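Local coordinates for 2OG-Fe dioxygenase family protein (Methylibium petroleiphilum, PDB 3PL0) that is probably a dioxygenase of the cupin-like double-stranded beta-helix fold, homologous to BsmA, with an unknown substrate, at residues 17-20 with 24-27; 34-39 with 124-129; 45-50 with 205-210; 219-224 with 236-241. One frame throughout, in Å; residues are numbered along the deposited sequence. Where two conformers were deposited one is given.

Interaction 1. Residues 17-20 with 24-27; sequences QRLR and FCVL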
# COMPACT_ATOMS: atom_id res chain seq x y z
N GLN A 17 -16.28 3.23 10.88
CA GLN A 17 -16.39 4.24 11.94
C GLN A 17 -14.99 4.76 12.27
O GLN A 17 -14.79 5.95 12.48
CB GLN A 17 -17.09 3.68 13.18
CG GLN A 17 -18.57 3.29 12.96
CD GLN A 17 -19.52 4.40 13.23
OE1 GLN A 17 -19.14 5.58 13.24
NE2 GLN A 17 -20.77 4.03 13.53
N ARG A 18 -14.04 3.84 12.31
CA ARG A 18 -12.65 4.18 12.63
C ARG A 18 -12.05 5.15 11.57
O ARG A 18 -11.44 6.14 11.91
CB ARG A 18 -11.80 2.91 12.70
CG ARG A 18 -12.06 2.04 13.93
CD ARG A 18 -11.21 2.47 15.16
NE ARG A 18 -11.00 1.35 16.08
CZ ARG A 18 -11.73 1.10 17.16
NH1 ARG A 18 -12.77 1.86 17.49
NH2 ARG A 18 -11.46 0.03 17.88
N LEU A 19 -12.27 4.84 10.30
CA LEU A 19 -11.75 5.67 9.22
C LEU A 19 -12.39 7.02 9.23
O LEU A 19 -11.71 8.00 8.98
CB LEU A 19 -12.00 5.00 7.86
CG LEU A 19 -10.99 3.92 7.50
CD1 LEU A 19 -11.58 2.98 6.45
CD2 LEU A 19 -9.69 4.60 7.05
N ARG A 20 -13.69 7.10 9.51
CA ARG A 20 -14.31 8.40 9.66
C ARG A 20 -13.72 9.17 10.84
O ARG A 20 -13.45 10.35 10.76
CB ARG A 20 -15.82 8.24 9.94
CG ARG A 20 -16.55 9.55 10.08
CD ARG A 20 -16.45 10.40 8.81
NE ARG A 20 -17.41 11.50 8.87
CZ ARG A 20 -17.12 12.80 8.77
NH1 ARG A 20 -15.89 13.22 8.56
NH2 ARG A 20 -18.10 13.69 8.83
N PHE A 24 -7.77 6.27 9.78
CA PHE A 24 -7.08 5.02 9.42
C PHE A 24 -7.64 3.89 10.26
O PHE A 24 -8.32 4.12 11.26
CB PHE A 24 -5.56 5.09 9.63
CG PHE A 24 -5.13 5.01 11.08
CD1 PHE A 24 -5.24 6.12 11.91
CD2 PHE A 24 -4.65 3.84 11.62
CE1 PHE A 24 -4.87 6.05 13.24
CE2 PHE A 24 -4.29 3.76 12.98
CZ PHE A 24 -4.40 4.86 13.76
N CYS A 25 -7.36 2.68 9.84
CA CYS A 25 -7.57 1.54 10.70
C CYS A 25 -6.70 0.39 10.22
O CYS A 25 -6.26 0.37 9.05
CB CYS A 25 -9.03 1.14 10.72
SG CYS A 25 -9.64 0.46 9.18
N VAL A 26 -6.48 -0.57 11.10
CA VAL A 26 -5.74 -1.76 10.79
C VAL A 26 -6.68 -2.95 10.75
O VAL A 26 -7.43 -3.15 11.69
CB VAL A 26 -4.68 -1.98 11.87
CG1 VAL A 26 -3.88 -3.32 11.63
CG2 VAL A 26 -3.73 -0.74 11.93
N LEU A 27 -6.63 -3.75 9.68
CA LEU A 27 -7.34 -5.03 9.61
C LEU A 27 -6.33 -6.15 9.89
O LEU A 27 -5.31 -6.27 9.18
CB LEU A 27 -7.95 -5.25 8.22
CG LEU A 27 -8.85 -4.14 7.67
CD1 LEU A 27 -9.32 -4.57 6.30
CD2 LEU A 27 -10.08 -3.90 8.60
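With CG anti to the carbonyl carbon (chi1 -81°), Leu19 swings its isobutyl group off the helix toward strand 24-27, while Cys25 SG, set between its own backbone N and carbonyl carbon (chi1 68°), turns to meet it. The thiol sulfur lies 4.1 Å from Leu19 CG. The CD2 methyl of Leu19 takes another course and settles against the backbone of the strand, where Leu19 CD2 is 3.6 Å from Phe24 CA. Arg18 adds only the root of its side chain: Arg18 CB touches Cys25 CB at 3.8 Å, after which the chain bends at chi2 and carries the guanidinium off to a salt bridge between NE and Asp5. The chain doubles back after helix 12-22, so that strand 24-27 runs back along its end and pairs antiparallel with strand 209-213 in the larger sheet of the double-stranded beta-helix. No hydrogen bond joins the two segments. The phenyl ring of Phe24 leaves from the side of the strand away from the helix, to rest on Leu210 and Leu212, whereas Leu19 also reaches Leu130 and Leu134 of helix 118-134.

Interaction 2. Residues 34-39 with 124-129; sequences TLTGMP and LVALGE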
# COMPACT_ATOMS: atom_id res chain seq x y z
N THR A 34 -12.45 -12.13 6.49
CA THR A 34 -13.86 -11.85 6.66
C THR A 34 -14.32 -10.79 5.67
O THR A 34 -15.34 -10.98 5.03
CB THR A 34 -14.18 -11.46 8.12
OG1 THR A 34 -13.79 -12.55 8.97
CG2 THR A 34 -15.67 -11.21 8.31
N LEU A 35 -13.56 -9.70 5.50
CA LEU A 35 -13.96 -8.62 4.61
C LEU A 35 -14.05 -9.12 3.18
O LEU A 35 -14.98 -8.75 2.43
CB LEU A 35 -12.97 -7.47 4.64
CG LEU A 35 -13.39 -6.22 3.86
CD1 LEU A 35 -14.59 -5.50 4.59
CD2 LEU A 35 -12.23 -5.31 3.69
N THR A 36 -13.05 -9.89 2.78
CA THR A 36 -12.94 -10.21 1.37
C THR A 36 -13.70 -11.48 1.01
O THR A 36 -13.86 -11.77 -0.14
CB THR A 36 -11.47 -10.39 0.96
OG1 THR A 36 -10.91 -11.47 1.71
CG2 THR A 36 -10.66 -9.08 1.19
N GLY A 37 -14.08 -12.28 1.99
CA GLY A 37 -14.60 -13.62 1.77
C GLY A 37 -13.65 -14.65 1.16
O GLY A 37 -14.10 -15.64 0.61
N MSE A 38 -12.36 -14.42 1.29
CA MSE A 38 -11.29 -15.27 0.73
C MSE A 38 -10.46 -15.73 1.91
O MSE A 38 -10.08 -14.91 2.74
CB MSE A 38 -10.32 -14.45 -0.08
CG MSE A 38 -10.66 -14.15 -1.47
SE MSE A 38 -10.43 -15.70 -2.58
CE MSE A 38 -12.35 -15.81 -2.75
N PRO A 39 -10.13 -17.01 1.96
CA PRO A 39 -9.27 -17.52 3.02
C PRO A 39 -7.80 -17.16 2.81
O PRO A 39 -7.35 -16.93 1.68
CB PRO A 39 -9.51 -19.03 2.95
CG PRO A 39 -9.82 -19.29 1.54
CD PRO A 39 -10.65 -18.09 1.10
N LEU A 124 -8.81 -6.14 -4.16
CA LEU A 124 -9.05 -4.81 -4.69
C LEU A 124 -10.52 -4.38 -4.62
O LEU A 124 -10.81 -3.22 -4.36
CB LEU A 124 -8.53 -4.63 -6.11
CG LEU A 124 -7.04 -4.35 -6.26
CD1 LEU A 124 -6.14 -5.47 -5.61
CD2 LEU A 124 -6.74 -4.15 -7.78
N VAL A 125 -11.43 -5.30 -4.88
CA VAL A 125 -12.85 -4.99 -4.91
C VAL A 125 -13.38 -4.66 -3.52
O VAL A 125 -14.08 -3.65 -3.35
CB VAL A 125 -13.66 -6.13 -5.57
CG1 VAL A 125 -15.20 -6.00 -5.30
CG2 VAL A 125 -13.40 -6.15 -7.09
N ALA A 126 -13.07 -5.50 -2.54
CA ALA A 126 -13.61 -5.36 -1.17
C ALA A 126 -13.17 -4.04 -0.58
O ALA A 126 -13.97 -3.33 0.07
CB ALA A 126 -13.16 -6.54 -0.26
N LEU A 127 -11.91 -3.69 -0.82
CA LEU A 127 -11.36 -2.44 -0.31
C LEU A 127 -11.99 -1.22 -1.02
O LEU A 127 -12.30 -0.21 -0.38
CB LEU A 127 -9.83 -2.39 -0.43
CG LEU A 127 -9.04 -3.42 0.40
CD1 LEU A 127 -7.61 -3.34 -0.06
CD2 LEU A 127 -9.19 -3.12 1.91
N GLY A 128 -12.21 -1.33 -2.31
CA GLY A 128 -12.94 -0.28 -3.06
C GLY A 128 -14.36 -0.07 -2.56
O GLY A 128 -14.83 1.08 -2.47
N GLU A 129 -15.06 -1.17 -2.26
CA GLU A 129 -16.43 -1.12 -1.77
C GLU A 129 -16.47 -0.46 -0.41
O GLU A 129 -17.33 0.38 -0.13
CB GLU A 129 -17.04 -2.53 -1.71
CG GLU A 129 -17.54 -3.04 -3.05
CD GLU A 129 -17.81 -4.56 -3.05
OE1 GLU A 129 -17.45 -5.23 -2.06
OE2 GLU A 129 -18.38 -5.10 -4.05
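Ala126 meets Leu35 and Thr36 at the point where the two backbones come nearest, the CA atoms of Thr36 and Ala126 being 5.5 Å apart. At that point helix 118-134 presents only the methyl of Ala126, and such a small side chain lets the end of the other helix approach closely.

Apolar contacts do the work between the segments. Ala126 CB sits between neighbouring groups of residues 34-39, 3.8 Å from Thr36 CG2 and 4.1 Å from Leu35 CG. Leu35, whose CG lies anti to the backbone N (chi1 -173°), extends past this methyl until Leu35 CD2 touches Leu127 CD2 at 4.1 Å; the two leucine side chains cross at about a right angle, one methyl of each making the contact. Separately, the alanine methyl is in van der Waals contact with a backbone carbonyl, Leu35 O lying 3.9 Å from Ala126 CB.

No hydrogen bond crosses; the hydroxyl of Thr36 is engaged by its own helix and turn. Thr36 OG1 hydrogen-bonds to Leu32 O one turn back and weakly accepts Met38 N, at 3.3 Å from OG1 to that nitrogen. The methyl CG2 is the branch that faces Ala126. Gly37, with positive phi, then ends the helix.

Leu127 also packs on Leu243 and Tyr245, so helix 118-134 has strand 237-246 behind it and the end of helix 29-36 before it: layered helix-on-helix packing, centred on an alanine, on the outside of a double-stranded beta-helix.

Interaction 3. Residues 45-50 with 205-210; sequences MMLPYW and QPWTVL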
# COMPACT_ATOMS: atom_id res chain seq x y z
N MSE A 45 -1.22 -17.43 -2.41
CA MSE A 45 -0.92 -17.65 -3.82
C MSE A 45 -0.14 -16.51 -4.46
O MSE A 45 0.54 -16.70 -5.47
CB MSE A 45 -2.22 -17.88 -4.61
CG MSE A 45 -2.95 -19.18 -4.22
SE MSE A 45 -1.88 -20.81 -4.52
CE MSE A 45 -1.56 -20.61 -6.44
N MSE A 46 -0.23 -15.33 -3.87
CA MSE A 46 0.40 -14.14 -4.39
C MSE A 46 1.85 -14.03 -3.96
O MSE A 46 2.62 -13.33 -4.59
CB MSE A 46 -0.34 -12.89 -3.90
CG MSE A 46 -1.73 -12.68 -4.55
SE MSE A 46 -2.75 -11.25 -3.66
CE MSE A 46 -1.32 -10.11 -3.49
N LEU A 47 2.21 -14.70 -2.87
CA LEU A 47 3.55 -14.55 -2.30
C LEU A 47 4.74 -14.87 -3.26
O LEU A 47 5.74 -14.17 -3.24
CB LEU A 47 3.68 -15.36 -1.02
CG LEU A 47 2.76 -15.04 0.14
CD1 LEU A 47 2.79 -16.15 1.23
CD2 LEU A 47 3.13 -13.68 0.73
N PRO A 48 4.62 -15.89 -4.11
CA PRO A 48 5.81 -16.11 -4.94
C PRO A 48 6.19 -14.96 -5.89
O PRO A 48 7.38 -14.89 -6.31
CB PRO A 48 5.47 -17.38 -5.72
CG PRO A 48 4.46 -18.09 -4.87
CD PRO A 48 3.70 -17.04 -4.15
N TYR A 49 5.26 -14.05 -6.20
CA TYR A 49 5.55 -12.94 -7.10
C TYR A 49 6.47 -11.93 -6.48
O TYR A 49 7.19 -11.25 -7.18
CB TYR A 49 4.25 -12.29 -7.62
CG TYR A 49 3.46 -13.30 -8.41
CD1 TYR A 49 3.81 -13.62 -9.71
CD2 TYR A 49 2.44 -14.04 -7.79
CE1 TYR A 49 3.12 -14.61 -10.41
CE2 TYR A 49 1.76 -15.02 -8.47
CZ TYR A 49 2.11 -15.31 -9.79
OH TYR A 49 1.41 -16.27 -10.47
N TRP A 50 6.50 -11.85 -5.15
CA TRP A 50 7.49 -11.01 -4.48
C TRP A 50 8.95 -11.52 -4.65
O TRP A 50 9.87 -10.82 -4.31
CB TRP A 50 7.15 -10.80 -2.99
CG TRP A 50 6.27 -9.64 -2.82
CD1 TRP A 50 6.64 -8.42 -2.41
CD2 TRP A 50 4.87 -9.56 -3.15
NE1 TRP A 50 5.57 -7.56 -2.44
CE2 TRP A 50 4.47 -8.24 -2.89
CE3 TRP A 50 3.92 -10.49 -3.59
CZ2 TRP A 50 3.16 -7.80 -3.06
CZ3 TRP A 50 2.61 -10.05 -3.79
CH2 TRP A 50 2.25 -8.70 -3.52
N GLN A 205 2.41 -9.65 10.81
CA GLN A 205 1.71 -10.84 10.32
C GLN A 205 1.27 -10.63 8.88
O GLN A 205 0.58 -9.68 8.57
CB GLN A 205 0.51 -11.20 11.19
CG GLN A 205 0.87 -11.58 12.63
CD GLN A 205 1.95 -12.64 12.72
OE1 GLN A 205 2.89 -12.52 13.51
NE2 GLN A 205 1.83 -13.67 11.89
N PRO A 206 1.68 -11.54 7.98
CA PRO A 206 1.26 -11.34 6.61
C PRO A 206 -0.23 -11.18 6.46
O PRO A 206 -0.99 -11.80 7.19
CB PRO A 206 1.73 -12.61 5.93
CG PRO A 206 2.96 -12.97 6.67
CD PRO A 206 2.66 -12.64 8.10
N TRP A 207 -0.62 -10.32 5.53
CA TRP A 207 -2.01 -9.97 5.25
C TRP A 207 -2.62 -9.11 6.34
O TRP A 207 -3.84 -8.98 6.39
CB TRP A 207 -2.86 -11.22 4.93
CG TRP A 207 -2.15 -12.04 3.96
CD1 TRP A 207 -1.60 -13.27 4.17
CD2 TRP A 207 -1.80 -11.67 2.65
NE1 TRP A 207 -0.97 -13.69 3.05
CE2 TRP A 207 -1.08 -12.73 2.09
CE3 TRP A 207 -2.11 -10.57 1.84
CZ2 TRP A 207 -0.61 -12.70 0.81
CZ3 TRP A 207 -1.65 -10.55 0.57
CH2 TRP A 207 -0.91 -11.59 0.06
N THR A 208 -1.79 -8.48 7.18
CA THR A 208 -2.26 -7.38 7.96
C THR A 208 -2.36 -6.19 6.99
O THR A 208 -1.44 -5.96 6.19
CB THR A 208 -1.33 -7.03 9.16
OG1 THR A 208 -1.13 -8.20 9.97
CG2 THR A 208 -1.99 -5.89 9.99
N VAL A 209 -3.48 -5.47 7.05
CA VAL A 209 -3.71 -4.31 6.18
C VAL A 209 -3.95 -2.98 6.91
O VAL A 209 -4.77 -2.88 7.80
CB VAL A 209 -4.84 -4.60 5.20
CG1 VAL A 209 -4.93 -3.47 4.20
CG2 VAL A 209 -4.56 -5.94 4.52
N LEU A 210 -3.22 -1.94 6.49
CA LEU A 210 -3.43 -0.61 6.99
C LEU A 210 -4.25 0.14 5.96
O LEU A 210 -3.79 0.33 4.84
CB LEU A 210 -2.08 0.10 7.19
CG LEU A 210 -2.07 1.61 7.52
CD1 LEU A 210 -2.79 1.85 8.83
CD2 LEU A 210 -0.62 2.12 7.56
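Met46, a selenomethionine, and Trp207 form a Met-aromatic contact in which the selenium is neither above the ring nor in its plane: Met46 SE stands 5.2 Å from the centroid of the six-membered ring of Trp207, 61° off the ring normal. The terminal methyl goes further round to the rim, and Met46 CE meets Trp207 CH2 edge-on at 3.9 Å, a bend at chi3 folding it back there. Leu47 reaches the next ring atom from an oblique direction, Leu47 CD2 lying 3.9 Å from Trp207 CZ2. The polar side of the indole is held as well, Trp207 NE1 being hydrogen-bonded to Asp44 OD1.

The indole is delivered by a type II beta turn, Gln205 to Thr208, which leads into strand 209-213 of the double-stranded beta-helix. Trp207 takes the third position with positive phi (72°), a conformation more often adopted by glycine. Gln205 O closes the turn by accepting two bonds, from Thr208 N at 3.0 Å and from Thr208 OG1 at 2.7 Å. Replacing Trp207 by an alanine would probably leave Met46 CE and Leu47 CD2 facing a gap and Asp44 OD1 without its N-H partner. Phe43 meets the same ring with planes at about 45°, and Val176 and Ile178 of strand 172-181 touch it too, as does Leu32 of helix 29-36.

Interaction 4. Residues 219-224 with 236-241; sequences HESTPL and AHRDTL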
# COMPACT_ATOMS: atom_id res chain seq x y z
N HIS A 219 1.61 9.36 6.63
CA HIS A 219 2.22 8.15 7.15
C HIS A 219 3.65 7.99 6.65
O HIS A 219 4.14 8.78 5.82
CB HIS A 219 1.34 6.95 6.81
CG HIS A 219 1.30 6.63 5.35
ND1 HIS A 219 2.05 5.62 4.78
CD2 HIS A 219 0.66 7.24 4.33
CE1 HIS A 219 1.85 5.61 3.47
NE2 HIS A 219 1.00 6.57 3.17
N GLU A 220 4.33 6.99 7.19
CA GLU A 220 5.76 6.78 6.91
C GLU A 220 6.10 5.45 7.47
O GLU A 220 5.31 4.84 8.20
CB GLU A 220 6.62 7.90 7.55
CG GLU A 220 6.60 7.88 9.08
CD GLU A 220 7.40 8.96 9.73
OE1 GLU A 220 7.54 10.06 9.17
OE2 GLU A 220 7.81 8.74 10.89
N SER A 221 7.30 4.96 7.16
CA SER A 221 7.80 3.83 7.91
C SER A 221 9.27 4.03 8.14
O SER A 221 9.96 4.62 7.31
CB SER A 221 7.54 2.50 7.24
OG SER A 221 8.23 2.43 6.05
N THR A 222 9.76 3.49 9.25
CA THR A 222 11.15 3.66 9.61
C THR A 222 12.07 2.74 8.81
O THR A 222 11.66 1.70 8.35
CB THR A 222 11.36 3.42 11.08
OG1 THR A 222 11.13 2.05 11.38
CG2 THR A 222 10.41 4.38 11.89
N PRO A 223 13.33 3.13 8.66
CA PRO A 223 14.26 2.30 7.88
C PRO A 223 14.43 0.87 8.45
O PRO A 223 14.25 0.63 9.67
CB PRO A 223 15.60 3.06 8.00
CG PRO A 223 15.25 4.41 8.41
CD PRO A 223 13.97 4.34 9.20
N LEU A 224 14.75 -0.06 7.57
CA LEU A 224 15.07 -1.43 7.96
C LEU A 224 16.49 -1.47 8.50
O LEU A 224 17.30 -0.66 8.14
CB LEU A 224 14.93 -2.42 6.80
CG LEU A 224 13.62 -2.38 6.03
CD1 LEU A 224 13.71 -3.36 4.88
CD2 LEU A 224 12.48 -2.70 6.97
N ALA A 236 17.44 -10.54 4.06
CA ALA A 236 17.03 -9.47 4.92
C ALA A 236 16.23 -8.46 4.09
O ALA A 236 16.79 -7.60 3.45
CB ALA A 236 18.27 -8.82 5.57
N HIS A 237 14.91 -8.59 4.10
CA HIS A 237 14.06 -7.70 3.33
C HIS A 237 12.65 -7.57 3.92
O HIS A 237 12.26 -8.31 4.83
CB HIS A 237 13.94 -8.25 1.90
CG HIS A 237 13.41 -9.65 1.86
ND1 HIS A 237 14.21 -10.73 1.57
CD2 HIS A 237 12.17 -10.14 2.10
CE1 HIS A 237 13.49 -11.84 1.64
NE2 HIS A 237 12.25 -11.51 1.97
N ARG A 238 11.90 -6.61 3.39
CA ARG A 238 10.50 -6.43 3.77
C ARG A 238 9.68 -6.25 2.50
O ARG A 238 10.04 -5.45 1.61
CB ARG A 238 10.36 -5.22 4.69
CG ARG A 238 8.93 -4.84 5.07
CD ARG A 238 9.00 -3.81 6.16
NE ARG A 238 7.70 -3.39 6.67
CZ ARG A 238 7.00 -2.36 6.22
NH1 ARG A 238 7.43 -1.62 5.24
NH2 ARG A 238 5.87 -2.03 6.80
N ASP A 239 8.55 -6.93 2.47
CA ASP A 239 7.61 -6.98 1.37
C ASP A 239 6.29 -6.38 1.77
O ASP A 239 5.75 -6.74 2.81
CB ASP A 239 7.33 -8.45 1.00
CG ASP A 239 8.59 -9.17 0.47
OD1 ASP A 239 9.46 -8.48 -0.06
OD2 ASP A 239 8.67 -10.40 0.58
N THR A 240 5.79 -5.49 0.91
CA THR A 240 4.51 -4.81 1.07
C THR A 240 3.83 -4.71 -0.30
O THR A 240 4.45 -4.92 -1.40
CB THR A 240 4.70 -3.40 1.62
OG1 THR A 240 5.71 -2.70 0.87
CG2 THR A 240 5.08 -3.39 3.08
N LEU A 241 2.55 -4.38 -0.25
CA LEU A 241 1.75 -4.03 -1.41
C LEU A 241 1.02 -2.75 -1.12
O LEU A 241 0.22 -2.73 -0.20
CB LEU A 241 0.70 -5.10 -1.66
CG LEU A 241 -0.27 -4.82 -2.81
CD1 LEU A 241 0.44 -4.68 -4.18
CD2 LEU A 241 -1.30 -5.94 -2.83
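Residues 219-224 and 236-241 face each other without pairing, the nearest CA atoms, those of Leu224 and His237, being 7.9 Å apart and no hydrogen bond crossing. Side chains bridge the distance, Leu224 against Arg238 above all. Arg238 runs out fully extended from CG to NE, its CG opposite the backbone N (chi1 175°), and Leu224 comes across it at about a right angle. One methyl grips the root of the arginine, Leu224 CD1 being 3.8 Å from Arg238 CB; the other presses further along, where Leu224 CD2 is 3.7 Å from Arg238 CD. Shortening Leu224 to an alanine is likely to leave a gap beside CB and CD of the arginine, with both methyls gone. Beyond, Thr240 CG2 lies 3.6 Å above one face of the guanidinium, toward its rim, while Ser221 OG approaches obliquely and, at 4.2 Å from Arg238 NH1, is too far for a hydrogen bond.

The two strands belong to different sheets, 217-226 to the three-stranded one and 237-246 to the larger one, so these side chains meet between the sheets of a double-stranded beta-helix. His219 lies with its ring against His166, its NE2 hydrogen-bonded to Asp168 OD1, as might be expected of the His-X-Asp...His iron site of 2-oxoglutarate oxygenases. An arginine after the second histidine often binds the cosubstrate in relatives, a role Arg238 might share.

None of the four contacts has a hydrogen bond between its own segments; each rests on apolar packing, with a Met-aromatic contact added in interaction 3 and an arginine stem in interaction 4. Interactions 1 and 3 are buried, 2 and 4 only partly so. The first two join helices to their neighbours on the flank of the fold and touch through Leu27 and Leu35. Interactions 1, 3 and 4 reach the larger sheet, 1 and 3 on neighbouring strands, where Leu27 N is hydrogen-bonded to Val209 O. Interaction 3 meets interaction 4 through Trp50, whose NE1 is hydrogen-bonded to Thr240 O. Passing from 2 to 4 crosses the centre of the chain, from outer helices to the space between sheets.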